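Long-range contacts in kinetochore protein Mis16 (Schizosaccharomyces japonicus, PDB 4XYH), which binds histone H4 and, independently, the CENP-A-specific chaperone Scm3, and so probably takes part in delivering CENP-A to centromeres: residues V238-F243 with N285-N290; A298-D303 with Y329-S334; N394-A399 with W410-V415. All coordinates share one frame; numbering follows the deposited sequence.

Contact 1: V238-F243 with N285-N290; sequences VNDLQF and NGVAFN
Asp240 and Gln242 reach from strand 238-243 to backbone amides of strand 285-289, which runs nearly parallel to it as the first strand of the next propeller blade. In place of backbone pairing between the two blades, side-chain oxygens receive the N-H groups, that of Gln242 only weakly. The carboxylate of Asp240 swings away from its own backbone N (chi1 -162°), which carries OD2 across to Val287 N, 3.0 Å away. The N-H arrives on the anti side of OD2, 29° out of the carboxylate plane, while OD1 turns back to the N of Leu241 in a weak bond. Gln242, longer and extended, slides past Phe289 in the opposite direction. Its amide is inclined 67° to the ring, and OE1 lies at the ring edge, accepting a weak bond from Phe289 N at 3.3 Å. Asn239 and Asn285 lie side by side, ND2 of the former 3.6 Å from OD1 of the latter; their amides mainly serve other partners, Asp256 and Val284 O for Asn239, Val328 O for Asn285. Putting an alanine at Asp240 would remove both carboxylate oxygens and would probably leave Val287 N without its acceptor at the blade interface. Chemically, the seam mixes two polar bonds, one of them weak, with apolar cover from Val287 and Phe289, which also pack on strand 250-255.

Contact 2: A298-D303 with Y329-S334; sequences ATASAD and YNVQWS
In this WD-repeat propeller, strand 298-301 is the second strand of one blade, and strand 329-333, the first strand of the next, lies across its face. The two run roughly antiparallel (163°), but they belong to separate sheets, with a closest axis approach of 6.7 Å, and meet through side chains. Ala298 and Ala300, alternate residues on the same side of their strand, point toward the other blade. Ala298 CB touches CG2 of Val331 at 3.8 Å and CZ2 of Trp333 at 3.9 Å. The valine is turned with CG2 trans to its backbone N and CG1 between N and the carbonyl carbon (chi1 53°), so its two methyls divide the work: CG2 meets Ala298, and CG1 comes within 4.2 Å of Ala300 CB. Ala300 CB also rests against Tyr329 O, at 3.8 Å. Alanine suits both places because one methyl leaves room for the valine and indole at Ala298, and for the valine and the Tyr329 backbone at Ala300. The polar end of Trp333 is spent elsewhere, NE1 donating to Ala288 O. Behind the interface, Thr299 OG1 bonds His280 and Trp309, and His280 in turn bonds Asp303, whose backbone N closes an ST turn on Ser301 OG. This Asp-His-Thr-Trp network within one blade is the hydrogen-bonded tetrad characteristic of WD40 blades.

Contact 3: N394-A399 with W410-V415; sequences NKWVLA and WSPSKV
Trp410 holds CG between its backbone N and carbonyl carbon (chi1 48°), which folds the indole against Leu398 on the neighbouring strand. Leu398 CB sits over the face of the six-membered ring, 4.1 Å from its centroid, in a CH-pi contact; a broad aromatic surface suits this buried place beside a leucine. Beneath them the backbones form an antiparallel hydrogen-bonded pair, with Leu398 N to Trp410 O and Trp410 N to Leu398 O both 2.9 Å. One residue on, Ser411 extends OG opposite its own N (chi1 180°) and donates to Trp396 O at 2.7 Å, approaching from 39° above the carbonyl plane. The serine hydroxyl thus takes up the carbonyl of Trp396, a residue of the type II turn from Asn394 to Val397. Pro412, with no N-H to offer, lays CG 3.9 Å from Trp396 CE3 instead. The chain then enters helix 414-417, where Ser413 is the N-cap, and Trp417 of that helix stacks on Trp396. On its other flank strand 406-412 pairs with strand 41-48, an N-terminal strand completing the last blade in the manner of a propeller's Velcro closure, while Trp410 stacks on His378 of strand 374-378 in the preceding blade.

How the contacts relate
Contacts 1 and 2 are successive steps round the propeller, their centres 8 Å apart: the first joins strand 238-243 to the blade holding strands 284-289 and 296-301, the second joins that blade to strand 328-333. They meet inside the shared sheet, where Asn285 N lies 2.7 Å from Ala300 O in a probable hydrogen bond, at the classic bulge formed by Asn285 and Gly286. Contact 3 differs in kind, lying within one blade. Its centre is 19 Å from that of contact 2 and 24 Å from that of contact 1. Its blade nevertheless follows that of 329-334, and Trp390 NE1 bonds Gln332 O there, repeating the bond of Trp333 one blade earlier.

Contact 1: V238-F243 with N285-N290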
ATOM      1  N   VAL A 238       9.788  -8.648  -7.882  1.00 17.50           N
ATOM      2  CA  VAL A 238       8.769  -7.661  -8.229  1.00 15.76           C
ATOM      3  C   VAL A 238       8.157  -7.105  -6.949  1.00 18.59           C
ATOM      4  O   VAL A 238       7.409  -7.811  -6.249  1.00 18.98           O
ATOM      5  CB  VAL A 238       7.658  -8.260  -9.094  1.00 18.95           C
ATOM      6  CG1 VAL A 238       6.634  -7.178  -9.476  1.00 13.71           C
ATOM      7  CG2 VAL A 238       8.246  -8.935 -10.333  1.00 16.35           C
ATOM      8  N   ASN A 239       8.466  -5.848  -6.649  1.00 13.67           N
ATOM      9  CA  ASN A 239       8.098  -5.248  -5.368  1.00 17.42           C
ATOM     10  C   ASN A 239       6.638  -4.779  -5.268  1.00 18.87           C
ATOM     11  O   ASN A 239       6.050  -4.777  -4.174  1.00 18.37           O
ATOM     12  CB  ASN A 239       9.031  -4.067  -5.057  1.00 15.71           C
ATOM     13  CG  ASN A 239      10.449  -4.520  -4.725  1.00 19.17           C
ATOM     14  OD1 ASN A 239      10.629  -5.549  -4.087  1.00 18.98           O
ATOM     15  ND2 ASN A 239      11.453  -3.751  -5.148  1.00 14.77           N
ATOM     16  N   ASP A 240       6.060  -4.380  -6.395  1.00 14.48           N
ATOM     17  CA  ASP A 240       4.768  -3.705  -6.380  1.00 15.48           C
ATOM     18  C   ASP A 240       4.228  -3.706  -7.794  1.00 18.67           C
ATOM     19  O   ASP A 240       5.008  -3.755  -8.745  1.00 15.38           O
ATOM     20  CB  ASP A 240       4.913  -2.274  -5.840  1.00 18.68           C
ATOM     21  CG  ASP A 240       3.581  -1.657  -5.393  1.00 21.69           C
ATOM     22  OD1 ASP A 240       2.592  -2.396  -5.200  1.00 28.82           O
ATOM     23  OD2 ASP A 240       3.533  -0.422  -5.216  1.00 19.49           O
ATOM     24  N   LEU A 241       2.903  -3.691  -7.928  1.00 19.17           N
ATOM     25  CA  LEU A 241       2.251  -3.662  -9.233  1.00 15.82           C
ATOM     26  C   LEU A 241       0.839  -3.086  -9.100  1.00 17.08           C
ATOM     27  O   LEU A 241       0.247  -3.149  -8.028  1.00 18.35           O
ATOM     28  CB  LEU A 241       2.213  -5.057  -9.870  1.00 16.68           C
ATOM     29  CG  LEU A 241       1.752  -6.324  -9.122  1.00 19.20           C
ATOM     30  CD1 LEU A 241       0.276  -6.312  -8.785  1.00 20.95           C
ATOM     31  CD2 LEU A 241       2.057  -7.566  -9.953  1.00 17.48           C
ATOM     32  N   GLN A 242       0.303  -2.530 -10.184  1.00 15.71           N
ATOM     33  CA  GLN A 242      -1.024  -1.930 -10.141  1.00 18.64           C
ATOM     34  C   GLN A 242      -1.698  -1.937 -11.514  1.00 20.35           C
ATOM     35  O   GLN A 242      -1.061  -1.703 -12.537  1.00 19.66           O
ATOM     36  CB  GLN A 242      -0.955  -0.493  -9.593  1.00 18.79           C
ATOM     37  CG  GLN A 242      -2.334   0.056  -9.185  1.00 25.01           C
ATOM     38  CD  GLN A 242      -2.344   1.546  -8.809  1.00 29.27           C
ATOM     39  OE1 GLN A 242      -2.891   2.370  -9.537  1.00 36.92           O
ATOM     40  NE2 GLN A 242      -1.779   1.882  -7.656  1.00 32.91           N
ATOM     41  N   PHE A 243      -2.994  -2.224 -11.524  1.00 20.64           N
ATOM     42  CA  PHE A 243      -3.797  -2.082 -12.720  1.00 19.59           C
ATOM     43  C   PHE A 243      -4.222  -0.631 -12.862  1.00 21.67           C
ATOM     44  O   PHE A 243      -4.416   0.071 -11.856  1.00 23.44           O
ATOM     45  CB  PHE A 243      -5.031  -2.996 -12.667  1.00 20.02           C
ATOM     46  CG  PHE A 243      -4.771  -4.410 -13.124  1.00 19.62           C
ATOM     47  CD1 PHE A 243      -4.579  -4.696 -14.476  1.00 22.79           C
ATOM     48  CD2 PHE A 243      -4.733  -5.450 -12.214  1.00 17.43           C
ATOM     49  CE1 PHE A 243      -4.353  -5.990 -14.907  1.00 21.92           C
ATOM     50  CE2 PHE A 243      -4.503  -6.760 -12.638  1.00 18.64           C
ATOM     51  CZ  PHE A 243      -4.313  -7.029 -13.983  1.00 22.53           C
ATOM     52  N   ASN A 285      10.612   0.435  -5.180  1.00 18.56           N
ATOM     53  CA  ASN A 285       9.791  -0.248  -4.176  1.00 19.89           C
ATOM     54  C   ASN A 285       8.288  -0.127  -4.345  1.00 20.68           C
ATOM     55  O   ASN A 285       7.554  -1.008  -3.913  1.00 23.30           O
ATOM     56  CB  ASN A 285      10.157   0.249  -2.774  1.00 19.15           C
ATOM     57  CG  ASN A 285      11.575  -0.110  -2.392  1.00 21.73           C
ATOM     58  OD1 ASN A 285      12.065  -1.180  -2.752  1.00 21.53           O
ATOM     59  ND2 ASN A 285      12.251   0.787  -1.687  1.00 17.94           N
ATOM     60  N   GLY A 286       7.822   0.967  -4.939  1.00 22.06           N
ATOM     61  CA  GLY A 286       6.391   1.164  -5.095  1.00 14.98           C
ATOM     62  C   GLY A 286       6.049   1.915  -6.363  1.00 20.16           C
ATOM     63  O   GLY A 286       6.892   2.627  -6.936  1.00 19.24           O
ATOM     64  N   VAL A 287       4.803   1.760  -6.799  1.00 21.44           N
ATOM     65  CA  VAL A 287       4.314   2.419  -7.998  1.00 19.06           C
ATOM     66  C   VAL A 287       2.831   2.715  -7.812  1.00 19.01           C
ATOM     67  O   VAL A 287       2.107   1.942  -7.183  1.00 19.67           O
ATOM     68  CB  VAL A 287       4.547   1.542  -9.255  1.00 19.05           C
ATOM     69  CG1 VAL A 287       3.877   0.184  -9.074  1.00 15.10           C
ATOM     70  CG2 VAL A 287       4.061   2.246 -10.545  1.00 13.21           C
ATOM     71  N   ALA A 288       2.375   3.834  -8.354  1.00 19.29           N
ATOM     72  CA  ALA A 288       0.989   4.239  -8.164  1.00 21.21           C
ATOM     73  C   ALA A 288       0.518   5.159  -9.289  1.00 22.26           C
ATOM     74  O   ALA A 288       1.162   6.168  -9.606  1.00 22.37           O
ATOM     75  CB  ALA A 288       0.812   4.913  -6.813  1.00 13.47           C
ATOM     76  N   PHE A 289      -0.605   4.781  -9.892  1.00 20.03           N
ATOM     77  CA  PHE A 289      -1.295   5.607 -10.868  1.00 19.35           C
ATOM     78  C   PHE A 289      -2.143   6.667 -10.181  1.00 19.96           C
ATOM     79  O   PHE A 289      -2.811   6.389  -9.182  1.00 21.62           O
ATOM     80  CB  PHE A 289      -2.198   4.754 -11.748  1.00 19.18           C
ATOM     81  CG  PHE A 289      -1.477   3.973 -12.797  1.00 23.61           C
ATOM     82  CD1 PHE A 289      -0.690   4.613 -13.741  1.00 21.36           C
ATOM     83  CD2 PHE A 289      -1.629   2.595 -12.876  1.00 24.05           C
ATOM     84  CE1 PHE A 289      -0.053   3.890 -14.729  1.00 21.47           C
ATOM     85  CE2 PHE A 289      -0.998   1.871 -13.864  1.00 22.33           C
ATOM     86  CZ  PHE A 289      -0.206   2.521 -14.790  1.00 21.86           C
ATOM     87  N   ASN A 290      -2.132   7.875 -10.734  1.00 20.74           N
ATOM     88  CA  ASN A 290      -2.987   8.958 -10.262  1.00 21.15           C
ATOM     89  C   ASN A 290      -4.410   8.688 -10.720  1.00 20.47           C
ATOM     90  O   ASN A 290      -4.630   8.418 -11.887  1.00 19.01           O
ATOM     91  CB  ASN A 290      -2.482  10.300 -10.802  1.00 23.90           C
ATOM     92  CG  ASN A 290      -3.292  11.495 -10.300  1.00 22.96           C
ATOM     93  OD1 ASN A 290      -4.423  11.722 -10.733  1.00 18.35           O
ATOM     94  ND2 ASN A 290      -2.688  12.290  -9.413  1.00 16.84           N
TER

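Contact 2: A298-D303 with Y329-S334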
ATOM      1  N   ALA A 298       3.703   7.522 -10.184  1.00 17.19           N
ATOM      2  CA  ALA A 298       4.841   7.790  -9.315  1.00 15.83           C
ATOM      3  C   ALA A 298       5.572   6.507  -8.973  1.00 19.16           C
ATOM      4  O   ALA A 298       4.953   5.442  -8.868  1.00 18.56           O
ATOM      5  CB  ALA A 298       4.384   8.486  -8.041  1.00 14.90           C
ATOM      6  N   THR A 299       6.887   6.613  -8.790  1.00 16.99           N
ATOM      7  CA  THR A 299       7.690   5.500  -8.306  1.00 17.48           C
ATOM      8  C   THR A 299       8.437   5.901  -7.038  1.00 22.80           C
ATOM      9  O   THR A 299       8.934   7.028  -6.923  1.00 21.01           O
ATOM     10  CB  THR A 299       8.723   5.013  -9.364  1.00 18.14           C
ATOM     11  OG1 THR A 299       9.521   6.120  -9.811  1.00 19.21           O
ATOM     12  CG2 THR A 299       8.020   4.390 -10.556  1.00 15.88           C
ATOM     13  N   ALA A 300       8.502   4.972  -6.090  1.00 21.42           N
ATOM     14  CA  ALA A 300       9.262   5.157  -4.858  1.00 20.35           C
ATOM     15  C   ALA A 300      10.496   4.272  -4.926  1.00 21.65           C
ATOM     16  O   ALA A 300      10.395   3.082  -5.217  1.00 21.37           O
ATOM     17  CB  ALA A 300       8.415   4.808  -3.640  1.00 19.57           C
ATOM     18  N   SER A 301      11.659   4.846  -4.654  1.00 20.74           N
ATOM     19  CA  SER A 301      12.899   4.118  -4.842  1.00 19.97           C
ATOM     20  C   SER A 301      13.723   4.034  -3.580  1.00 23.38           C
ATOM     21  O   SER A 301      13.589   4.869  -2.683  1.00 22.63           O
ATOM     22  CB  SER A 301      13.743   4.771  -5.935  1.00 20.23           C
ATOM     23  OG  SER A 301      14.997   4.115  -6.058  1.00 22.21           O
ATOM     24  N   ALA A 302      14.612   3.041  -3.550  1.00 21.48           N
ATOM     25  CA  ALA A 302      15.622   2.923  -2.506  1.00 23.76           C
ATOM     26  C   ALA A 302      16.638   4.081  -2.530  1.00 25.68           C
ATOM     27  O   ALA A 302      17.415   4.246  -1.589  1.00 27.56           O
ATOM     28  CB  ALA A 302      16.352   1.576  -2.633  1.00 22.18           C
ATOM     29  N   ASP A 303      16.640   4.877  -3.597  1.00 24.69           N
ATOM     30  CA  ASP A 303      17.552   6.019  -3.687  1.00 24.73           C
ATOM     31  C   ASP A 303      17.036   7.236  -2.919  1.00 21.71           C
ATOM     32  O   ASP A 303      17.470   8.349  -3.171  1.00 29.56           O
ATOM     33  CB  ASP A 303      17.813   6.396  -5.156  1.00 25.61           C
ATOM     34  CG  ASP A 303      16.590   6.997  -5.862  1.00 27.28           C
ATOM     35  OD1 ASP A 303      15.549   7.267  -5.215  1.00 27.33           O
ATOM     36  OD2 ASP A 303      16.678   7.215  -7.093  1.00 26.96           O
ATOM     37  N   TYR A 329       9.361   3.551   0.359  1.00 23.57           N
ATOM     38  CA  TYR A 329       8.671   2.283   0.176  1.00 24.97           C
ATOM     39  C   TYR A 329       7.267   2.461  -0.425  1.00 24.28           C
ATOM     40  O   TYR A 329       6.991   2.009  -1.522  1.00 25.95           O
ATOM     41  CB  TYR A 329       8.590   1.552   1.517  1.00 23.87           C
ATOM     42  CG  TYR A 329       8.099   0.123   1.432  1.00 40.50           C
ATOM     43  CD1 TYR A 329       8.808  -0.834   0.708  1.00 35.98           C
ATOM     44  CD2 TYR A 329       6.938  -0.287   2.106  1.00 40.93           C
ATOM     45  CE1 TYR A 329       8.362  -2.157   0.635  1.00 44.86           C
ATOM     46  CE2 TYR A 329       6.483  -1.618   2.045  1.00 35.56           C
ATOM     47  CZ  TYR A 329       7.200  -2.549   1.307  1.00 47.77           C
ATOM     48  OH  TYR A 329       6.771  -3.869   1.224  1.00 39.11           O
ATOM     49  N   ASN A 330       6.384   3.127   0.298  1.00 26.39           N
ATOM     50  CA  ASN A 330       5.007   3.251  -0.137  1.00 25.59           C
ATOM     51  C   ASN A 330       4.787   4.556  -0.895  1.00 26.57           C
ATOM     52  O   ASN A 330       5.426   5.565  -0.615  1.00 23.41           O
ATOM     53  CB  ASN A 330       4.050   3.167   1.067  1.00 24.91           C
ATOM     54  CG  ASN A 330       4.208   1.871   1.861  1.00 32.63           C
ATOM     55  OD1 ASN A 330       4.395   1.884   3.088  1.00 30.65           O
ATOM     56  ND2 ASN A 330       4.131   0.741   1.161  1.00 33.42           N
ATOM     57  N   VAL A 331       3.872   4.528  -1.852  1.00 21.72           N
ATOM     58  CA  VAL A 331       3.464   5.734  -2.538  1.00 21.50           C
ATOM     59  C   VAL A 331       1.977   5.587  -2.844  1.00 22.22           C
ATOM     60  O   VAL A 331       1.562   4.581  -3.394  1.00 21.80           O
ATOM     61  CB  VAL A 331       4.308   5.980  -3.819  1.00 21.70           C
ATOM     62  CG1 VAL A 331       4.316   4.750  -4.754  1.00 19.95           C
ATOM     63  CG2 VAL A 331       3.838   7.212  -4.533  1.00 18.42           C
ATOM     64  N   GLN A 332       1.166   6.560  -2.435  1.00 20.45           N
ATOM     65  CA  GLN A 332      -0.278   6.479  -2.647  1.00 22.91           C
ATOM     66  C   GLN A 332      -0.871   7.843  -2.951  1.00 24.90           C
ATOM     67  O   GLN A 332      -0.696   8.797  -2.177  1.00 21.85           O
ATOM     68  CB  GLN A 332      -0.984   5.897  -1.429  1.00 24.05           C
ATOM     69  CG  GLN A 332      -0.575   4.478  -1.098  1.00 37.87           C
ATOM     70  CD  GLN A 332      -1.598   3.470  -1.538  1.00 43.08           C
ATOM     71  OE1 GLN A 332      -1.255   2.379  -2.010  1.00 49.04           O
ATOM     72  NE2 GLN A 332      -2.873   3.823  -1.382  1.00 40.42           N
ATOM     73  N   TRP A 333      -1.598   7.926  -4.059  1.00 15.63           N
ATOM     74  CA  TRP A 333      -2.262   9.164  -4.430  1.00 20.27           C
ATOM     75  C   TRP A 333      -3.499   9.390  -3.569  1.00 19.32           C
ATOM     76  O   TRP A 333      -4.211   8.443  -3.254  1.00 19.11           O
ATOM     77  CB  TRP A 333      -2.654   9.124  -5.899  1.00 17.16           C
ATOM     78  CG  TRP A 333      -1.499   9.101  -6.819  1.00 19.28           C
ATOM     79  CD1 TRP A 333      -0.940   8.004  -7.406  1.00 17.42           C
ATOM     80  CD2 TRP A 333      -0.740  10.228  -7.267  1.00 19.86           C
ATOM     81  NE1 TRP A 333       0.119   8.380  -8.193  1.00 18.60           N
ATOM     82  CE2 TRP A 333       0.259   9.742  -8.128  1.00 19.29           C
ATOM     83  CE3 TRP A 333      -0.811  11.603  -7.024  1.00 20.95           C
ATOM     84  CZ2 TRP A 333       1.182  10.585  -8.757  1.00 23.09           C
ATOM     85  CZ3 TRP A 333       0.103  12.438  -7.650  1.00 26.51           C
ATOM     86  CH2 TRP A 333       1.089  11.926  -8.508  1.00 20.23           C
ATOM     87  N   SER A 334      -3.764  10.632  -3.178  1.00 18.71           N
ATOM     88  CA  SER A 334      -5.051  10.922  -2.535  1.00 23.28           C
ATOM     89  C   SER A 334      -6.212  10.561  -3.481  1.00 19.73           C
ATOM     90  O   SER A 334      -6.170  10.877  -4.665  1.00 23.20           O
ATOM     91  CB  SER A 334      -5.138  12.397  -2.130  1.00 21.88           C
ATOM     92  OG  SER A 334      -6.494  12.800  -1.944  1.00 23.56           O
TER

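Contact 3: N394-A399 with W410-V415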
ATOM      1  N   ASN A 394     -13.569   9.874   4.271  1.00 28.62           N
ATOM      2  CA  ASN A 394     -13.377  11.186   4.880  1.00 27.97           C
ATOM      3  C   ASN A 394     -12.221  11.920   4.222  1.00 30.14           C
ATOM      4  O   ASN A 394     -11.235  11.311   3.821  1.00 34.67           O
ATOM      5  CB  ASN A 394     -13.086  11.072   6.376  1.00 26.21           C
ATOM      6  CG  ASN A 394     -14.199  10.413   7.141  1.00 32.21           C
ATOM      7  OD1 ASN A 394     -14.977   9.635   6.591  1.00 37.22           O
ATOM      8  ND2 ASN A 394     -14.284  10.715   8.426  1.00 30.54           N
ATOM      9  N   LYS A 395     -12.326  13.233   4.140  1.00 29.80           N
ATOM     10  CA  LYS A 395     -11.227  14.045   3.650  1.00 36.25           C
ATOM     11  C   LYS A 395     -10.038  13.943   4.610  1.00 30.16           C
ATOM     12  O   LYS A 395     -10.217  13.980   5.824  1.00 29.58           O
ATOM     13  CB  LYS A 395     -11.666  15.509   3.503  1.00 38.94           C
ATOM     14  CG  LYS A 395     -12.735  15.751   2.437  1.00 44.54           C
ATOM     15  CD  LYS A 395     -12.152  15.597   1.042  1.00 48.12           C
ATOM     16  CE  LYS A 395     -10.921  16.489   0.876  1.00 43.70           C
ATOM     17  NZ  LYS A 395     -10.443  16.556  -0.529  1.00 43.77           N
ATOM     18  N   TRP A 396      -8.840  13.787   4.057  1.00 23.97           N
ATOM     19  CA  TRP A 396      -7.602  13.933   4.820  1.00 25.59           C
ATOM     20  C   TRP A 396      -7.458  13.026   6.024  1.00 24.12           C
ATOM     21  O   TRP A 396      -6.897  13.435   7.039  1.00 26.32           O
ATOM     22  CB  TRP A 396      -7.439  15.394   5.265  1.00 21.82           C
ATOM     23  CG  TRP A 396      -7.164  16.254   4.090  1.00 26.38           C
ATOM     24  CD1 TRP A 396      -8.058  17.030   3.418  1.00 26.89           C
ATOM     25  CD2 TRP A 396      -5.925  16.370   3.391  1.00 24.94           C
ATOM     26  NE1 TRP A 396      -7.446  17.644   2.359  1.00 28.90           N
ATOM     27  CE2 TRP A 396      -6.135  17.252   2.316  1.00 28.10           C
ATOM     28  CE3 TRP A 396      -4.655  15.816   3.572  1.00 23.91           C
ATOM     29  CZ2 TRP A 396      -5.124  17.602   1.425  1.00 29.92           C
ATOM     30  CZ3 TRP A 396      -3.649  16.167   2.687  1.00 30.31           C
ATOM     31  CH2 TRP A 396      -3.889  17.050   1.627  1.00 28.42           C
ATOM     32  N   VAL A 397      -7.932  11.792   5.918  1.00 19.20           N
ATOM     33  CA  VAL A 397      -7.675  10.834   6.977  1.00 20.65           C
ATOM     34  C   VAL A 397      -6.786   9.720   6.443  1.00 22.83           C
ATOM     35  O   VAL A 397      -7.076   9.152   5.398  1.00 20.84           O
ATOM     36  CB  VAL A 397      -8.976  10.246   7.545  1.00 25.05           C
ATOM     37  CG1 VAL A 397      -8.668   9.136   8.554  1.00 18.71           C
ATOM     38  CG2 VAL A 397      -9.830  11.358   8.192  1.00 22.65           C
ATOM     39  N   LEU A 398      -5.706   9.403   7.156  1.00 19.95           N
ATOM     40  CA  LEU A 398      -4.793   8.352   6.713  1.00 18.92           C
ATOM     41  C   LEU A 398      -4.594   7.308   7.787  1.00 21.05           C
ATOM     42  O   LEU A 398      -4.685   7.601   8.979  1.00 22.37           O
ATOM     43  CB  LEU A 398      -3.436   8.935   6.304  1.00 17.11           C
ATOM     44  CG  LEU A 398      -3.577   9.811   5.056  1.00 23.58           C
ATOM     45  CD1 LEU A 398      -3.761  11.294   5.421  1.00 25.93           C
ATOM     46  CD2 LEU A 398      -2.443   9.628   4.101  1.00 23.01           C
ATOM     47  N   ALA A 399      -4.337   6.085   7.352  1.00 15.22           N
ATOM     48  CA  ALA A 399      -3.892   5.036   8.237  1.00 17.17           C
ATOM     49  C   ALA A 399      -2.464   4.673   7.842  1.00 20.32           C
ATOM     50  O   ALA A 399      -2.152   4.584   6.649  1.00 18.98           O
ATOM     51  CB  ALA A 399      -4.819   3.812   8.146  1.00 14.37           C
ATOM     52  N   TRP A 410      -4.520   9.164  11.417  1.00 20.72           N
ATOM     53  CA  TRP A 410      -4.285  10.577  11.640  1.00 20.57           C
ATOM     54  C   TRP A 410      -4.813  11.474  10.528  1.00 23.60           C
ATOM     55  O   TRP A 410      -5.019  11.044   9.392  1.00 23.56           O
ATOM     56  CB  TRP A 410      -2.790  10.840  11.828  1.00 19.54           C
ATOM     57  CG  TRP A 410      -1.931  10.185  10.802  1.00 20.17           C
ATOM     58  CD1 TRP A 410      -1.538   8.869  10.775  1.00 21.76           C
ATOM     59  CD2 TRP A 410      -1.347  10.800   9.654  1.00 21.77           C
ATOM     60  NE1 TRP A 410      -0.739   8.635   9.679  1.00 22.67           N
ATOM     61  CE2 TRP A 410      -0.606   9.803   8.974  1.00 22.99           C
ATOM     62  CE3 TRP A 410      -1.372  12.097   9.129  1.00 24.97           C
ATOM     63  CZ2 TRP A 410       0.097  10.067   7.797  1.00 21.44           C
ATOM     64  CZ3 TRP A 410      -0.668  12.353   7.960  1.00 21.61           C
ATOM     65  CH2 TRP A 410       0.052  11.342   7.308  1.00 21.06           C
ATOM     66  N   SER A 411      -5.026  12.734  10.882  1.00 23.29           N
ATOM     67  CA  SER A 411      -5.484  13.739   9.946  1.00 19.71           C
ATOM     68  C   SER A 411      -4.699  15.016  10.163  1.00 22.90           C
ATOM     69  O   SER A 411      -4.740  15.580  11.256  1.00 23.92           O
ATOM     70  CB  SER A 411      -6.966  14.003  10.132  1.00 23.35           C
ATOM     71  OG  SER A 411      -7.386  14.994   9.216  1.00 32.01           O
ATOM     72  N   PRO A 412      -3.947  15.465   9.146  1.00 22.82           N
ATOM     73  CA  PRO A 412      -3.227  16.726   9.364  1.00 23.88           C
ATOM     74  C   PRO A 412      -4.201  17.889   9.524  1.00 27.70           C
ATOM     75  O   PRO A 412      -5.324  17.848   9.014  1.00 23.18           O
ATOM     76  CB  PRO A 412      -2.371  16.879   8.110  1.00 22.02           C
ATOM     77  CG  PRO A 412      -2.976  15.947   7.108  1.00 26.11           C
ATOM     78  CD  PRO A 412      -3.623  14.843   7.854  1.00 20.33           C
ATOM     79  N   SER A 413      -3.783  18.904  10.266  1.00 28.59           N
ATOM     80  CA  SER A 413      -4.656  20.036  10.564  1.00 30.99           C
ATOM     81  C   SER A 413      -5.171  20.747   9.302  1.00 28.53           C
ATOM     82  O   SER A 413      -4.406  21.024   8.370  1.00 27.65           O
ATOM     83  CB  SER A 413      -3.915  21.026  11.456  1.00 30.55           C
ATOM     84  OG  SER A 413      -4.615  22.245  11.518  1.00 39.69           O
ATOM     85  N   LYS A 414      -6.469  21.030   9.279  1.00 26.40           N
ATOM     86  CA  LYS A 414      -7.063  21.809   8.191  1.00 32.16           C
ATOM     87  C   LYS A 414      -6.382  23.174   8.053  1.00 34.45           C
ATOM     88  O   LYS A 414      -6.335  23.751   6.963  1.00 35.40           O
ATOM     89  CB  LYS A 414      -8.557  21.992   8.421  1.00 27.69           C
ATOM     90  CG  LYS A 414      -9.286  22.735   7.310  1.00 36.75           C
ATOM     91  CD  LYS A 414     -10.729  22.988   7.725  1.00 35.07           C
ATOM     92  CE  LYS A 414     -11.712  22.772   6.588  1.00 42.46           C
ATOM     93  NZ  LYS A 414     -11.784  23.933   5.672  1.00 47.07           N
ATOM     94  N   VAL A 415      -5.850  23.679   9.164  1.00 25.53           N
ATOM     95  CA  VAL A 415      -5.065  24.905   9.155  1.00 29.21           C
ATOM     96  C   VAL A 415      -3.915  24.756   8.170  1.00 30.99           C
ATOM     97  O   VAL A 415      -3.479  25.730   7.558  1.00 37.08           O
ATOM     98  CB  VAL A 415      -4.539  25.253  10.589  1.00 36.47           C
ATOM     99  CG1 VAL A 415      -3.462  26.346  10.579  1.00 27.96           C
ATOM    100  CG2 VAL A 415      -5.697  25.657  11.486  1.00 30.08           C
TER